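Local coordinates for gram-negative insecticidal protein (Chromobacterium piscinae, PDB 6FBM) that is an insecticidal toxin of the MACPF and beta-tripod families, and probably acts by forming pores in target-cell membranes, at residues T124-V129 / Q257-W262. Residues are numbered along the deposited sequence; the frame is centred on the assembly and turned at random.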
ATOM      1  N   THR A 124     -11.016 -21.664 -29.203  1.00 15.66           N
ATOM      2  CA  THR A 124     -11.784 -20.455 -29.354  1.00 15.71           C
ATOM      3  C   THR A 124     -11.038 -19.382 -28.565  1.00 16.25           C
ATOM      4  O   THR A 124     -11.003 -19.442 -27.337  1.00 14.79           O
ATOM      5  CB  THR A 124     -13.200 -20.676 -28.845  1.00 16.23           C
ATOM      6  OG1 THR A 124     -13.859 -21.610 -29.705  1.00 16.38           O
ATOM      7  CG2 THR A 124     -13.975 -19.386 -28.844  1.00 16.32           C
ATOM      8  N   ARG A 125     -10.454 -18.417 -29.293  1.00 17.23           N
ATOM      9  CA  ARG A 125      -9.563 -17.411 -28.715  1.00 18.64           C
ATOM     10  C   ARG A 125     -10.152 -16.025 -28.850  1.00 17.26           C
ATOM     11  O   ARG A 125     -10.595 -15.610 -29.925  1.00 16.56           O
ATOM     12  CB  ARG A 125      -8.182 -17.424 -29.366  1.00 22.11           C
ATOM     13  CG  ARG A 125      -7.552 -18.804 -29.462  1.00 26.42           C
ATOM     14  CD  ARG A 125      -6.047 -18.765 -29.762  1.00 30.09           C
ATOM     15  NE  ARG A 125      -5.770 -18.269 -31.108  1.00 34.19           N
ATOM     16  CZ  ARG A 125      -5.936 -18.991 -32.219  1.00 37.50           C
ATOM     17  NH1 ARG A 125      -6.369 -20.277 -32.185  1.00 39.45           N
ATOM     18  NH2 ARG A 125      -5.678 -18.416 -33.391  1.00 37.47           N
ATOM     19  N   GLU A 126     -10.181 -15.317 -27.729  1.00 16.78           N
ATOM     20  CA  GLU A 126     -10.608 -13.948 -27.727  1.00 16.36           C
ATOM     21  C   GLU A 126      -9.422 -13.138 -27.292  1.00 16.29           C
ATOM     22  O   GLU A 126      -8.997 -13.209 -26.135  1.00 17.14           O
ATOM     23  CB  GLU A 126     -11.785 -13.742 -26.800  1.00 16.61           C
ATOM     24  CG  GLU A 126     -12.337 -12.344 -26.908  1.00 17.79           C
ATOM     25  CD  GLU A 126     -13.540 -12.132 -26.063  1.00 18.17           C
ATOM     26  OE1 GLU A 126     -14.543 -11.720 -26.661  1.00 21.14           O
ATOM     27  OE2 GLU A 126     -13.489 -12.354 -24.837  1.00 17.22           O
ATOM     28  N   ALA A 127      -8.899 -12.365 -28.225  1.00 16.30           N
ATOM     29  CA  ALA A 127      -7.690 -11.589 -28.008  1.00 16.78           C
ATOM     30  C   ALA A 127      -8.109 -10.142 -27.731  1.00 16.80           C
ATOM     31  O   ALA A 127      -8.781  -9.510 -28.562  1.00 15.11           O
ATOM     32  CB  ALA A 127      -6.782 -11.673 -29.222  1.00 16.82           C
ATOM     33  N   HIS A 128      -7.743  -9.637 -26.546  1.00 17.86           N
ATOM     34  CA  HIS A 128      -8.064  -8.277 -26.158  1.00 18.36           C
ATOM     35  C   HIS A 128      -6.823  -7.436 -26.427  1.00 17.32           C
ATOM     36  O   HIS A 128      -5.963  -7.309 -25.575  1.00 17.30           O
ATOM     37  CB  HIS A 128      -8.489  -8.247 -24.706  1.00 19.99           C
ATOM     38  CG  HIS A 128      -9.800  -8.936 -24.453  1.00 21.57           C
ATOM     39  ND1 HIS A 128     -10.923  -8.256 -24.008  1.00 22.40           N
ATOM     40  CD2 HIS A 128     -10.186 -10.219 -24.634  1.00 21.95           C
ATOM     41  CE1 HIS A 128     -11.931  -9.106 -23.908  1.00 22.32           C
ATOM     42  NE2 HIS A 128     -11.509 -10.301 -24.277  1.00 21.57           N
ATOM     43  N   VAL A 129      -6.742  -6.883 -27.629  1.00 16.02           N
ATOM     44  CA  VAL A 129      -5.567  -6.134 -28.043  1.00 16.39           C
ATOM     45  C   VAL A 129      -5.651  -4.733 -27.485  1.00 16.46           C
ATOM     46  O   VAL A 129      -6.686  -4.092 -27.593  1.00 15.37           O
ATOM     47  CB  VAL A 129      -5.471  -6.013 -29.584  1.00 16.89           C
ATOM     48  CG1 VAL A 129      -4.218  -5.229 -30.000  1.00 16.62           C
ATOM     49  CG2 VAL A 129      -5.504  -7.400 -30.247  1.00 17.62           C
ATOM     50  N   GLN A 257     -18.228 -11.908 -13.633  1.00 30.45           N
ATOM     51  CA  GLN A 257     -17.495 -10.923 -12.826  1.00 30.88           C
ATOM     52  C   GLN A 257     -16.003 -11.186 -12.858  1.00 26.24           C
ATOM     53  O   GLN A 257     -15.214 -10.245 -12.977  1.00 26.10           O
ATOM     54  CB  GLN A 257     -17.949 -10.895 -11.336  1.00 33.80           C
ATOM     55  CG  GLN A 257     -17.099 -10.034 -10.366  1.00 35.23           C
ATOM     56  CD  GLN A 257     -17.381  -8.514 -10.421  1.00 36.14           C
ATOM     57  OE1 GLN A 257     -18.174  -8.042 -11.244  1.00 34.70           O
ATOM     58  NE2 GLN A 257     -16.703  -7.757  -9.577  1.00 41.01           N
ATOM     59  N   ALA A 258     -15.614 -12.450 -12.689  1.00 23.95           N
ATOM     60  CA  ALA A 258     -14.200 -12.828 -12.766  1.00 23.90           C
ATOM     61  C   ALA A 258     -13.615 -12.468 -14.132  1.00 22.84           C
ATOM     62  O   ALA A 258     -12.486 -12.030 -14.226  1.00 24.10           O
ATOM     63  CB  ALA A 258     -14.014 -14.298 -12.470  1.00 23.14           C
ATOM     64  N   PHE A 259     -14.395 -12.651 -15.186  1.00 20.89           N
ATOM     65  CA  PHE A 259     -13.946 -12.274 -16.508  1.00 19.69           C
ATOM     66  C   PHE A 259     -13.796 -10.754 -16.612  1.00 21.01           C
ATOM     67  O   PHE A 259     -12.798 -10.279 -17.162  1.00 21.98           O
ATOM     68  CB  PHE A 259     -14.870 -12.782 -17.574  1.00 18.07           C
ATOM     69  CG  PHE A 259     -14.613 -12.152 -18.924  1.00 16.85           C
ATOM     70  CD1 PHE A 259     -13.601 -12.644 -19.746  1.00 15.81           C
ATOM     71  CD2 PHE A 259     -15.417 -11.082 -19.387  1.00 15.48           C
ATOM     72  CE1 PHE A 259     -13.392 -12.098 -20.973  1.00 15.07           C
ATOM     73  CE2 PHE A 259     -15.181 -10.517 -20.605  1.00 15.23           C
ATOM     74  CZ  PHE A 259     -14.152 -11.020 -21.405  1.00 15.10           C
ATOM     75  N   SER A 260     -14.774  -9.988 -16.115  1.00 20.89           N
ATOM     76  CA  SER A 260     -14.704  -8.531 -16.198  1.00 22.37           C
ATOM     77  C   SER A 260     -13.530  -7.994 -15.368  1.00 23.08           C
ATOM     78  O   SER A 260     -12.963  -6.963 -15.717  1.00 24.71           O
ATOM     79  CB  SER A 260     -16.009  -7.853 -15.785  1.00 22.78           C
ATOM     80  OG  SER A 260     -16.105  -7.951 -14.398  1.00 23.67           O
ATOM     81  N   GLN A 261     -13.153  -8.687 -14.297  1.00 24.13           N
ATOM     82  CA  GLN A 261     -11.950  -8.307 -13.554  1.00 25.60           C
ATOM     83  C   GLN A 261     -10.678  -8.514 -14.375  1.00 24.40           C
ATOM     84  O   GLN A 261      -9.787  -7.679 -14.353  1.00 26.65           O
ATOM     85  CB  GLN A 261     -11.824  -9.090 -12.239  1.00 27.59           C
ATOM     86  CG  GLN A 261     -12.624  -8.553 -11.074  1.00 29.17           C
ATOM     87  CD  GLN A 261     -12.526  -9.464  -9.860  1.00 31.44           C
ATOM     88  OE1 GLN A 261     -11.472 -10.013  -9.552  1.00 33.69           O
ATOM     89  NE2 GLN A 261     -13.637  -9.597  -9.144  1.00 34.96           N
ATOM     90  N   TRP A 262     -10.596  -9.650 -15.064  1.00 22.42           N
ATOM     91  CA  TRP A 262      -9.493  -9.949 -15.974  1.00 20.52           C
ATOM     92  C   TRP A 262      -9.467  -8.925 -17.116  1.00 19.52           C
ATOM     93  O   TRP A 262      -8.441  -8.360 -17.400  1.00 19.92           O
ATOM     94  CB  TRP A 262      -9.604 -11.393 -16.486  1.00 19.46           C
ATOM     95  CG  TRP A 262      -8.572 -11.775 -17.464  1.00 17.90           C
ATOM     96  CD1 TRP A 262      -7.363 -12.340 -17.191  1.00 17.02           C
ATOM     97  CD2 TRP A 262      -8.654 -11.645 -18.867  1.00 16.56           C
ATOM     98  NE1 TRP A 262      -6.680 -12.565 -18.359  1.00 16.38           N
ATOM     99  CE2 TRP A 262      -7.454 -12.141 -19.401  1.00 16.10           C
ATOM    100  CE3 TRP A 262      -9.622 -11.148 -19.725  1.00 16.30           C
ATOM    101  CZ2 TRP A 262      -7.188 -12.143 -20.767  1.00 16.44           C
ATOM    102  CZ3 TRP A 262      -9.358 -11.156 -21.115  1.00 16.43           C
ATOM    103  CH2 TRP A 262      -8.153 -11.653 -21.608  1.00 16.46           C
TER
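The edge of Trp262 points almost perpendicularly at a face of the His128 imidazole, a T-shaped (edge-to-face) pair with ring planes at 89° and centroids 5.2 Å apart. It joins helix 255-269 to the bent antiparallel sheet of the MACPF domain, bridging segment axes 12.6 Å apart, a gap closed here by large side chains reaching in from both sides. Trp262 CZ3 comes within 3.7 Å of His128 CD2, above the imidazole and toward its rim; the indole NE1 is hydrogen-bonded to Gly240 O, so tryptophan buries its bulk without losing a polar partner. Its CG lies anti to the backbone N (chi1 177°), carrying the indole toward the sheet although its CB does not point there. Phe259, which already starts out toward the strand, completes the aromatic cluster: its CZ reaches 3.9 Å from His128 CE1, the two rings meeting obliquely. Two residues before His128, the extended Glu126 brings OE2 to 3.7 Å from Phe259 CZ. This OE2 is hydrogen-bonded to both Tyr206 OH and His128, while Glu212 OE2 lies close to Glu126 OE1, which would probably raise the proton affinity of one or both carboxylates. Imidazole suits its place because it offers a flat face to tryptophan and a polar N-H to glutamate. His128 NE2 donates nearly in its own ring plane to Glu126 OE2 at 2.9 Å, meeting that oxygen from above the carboxylate plane.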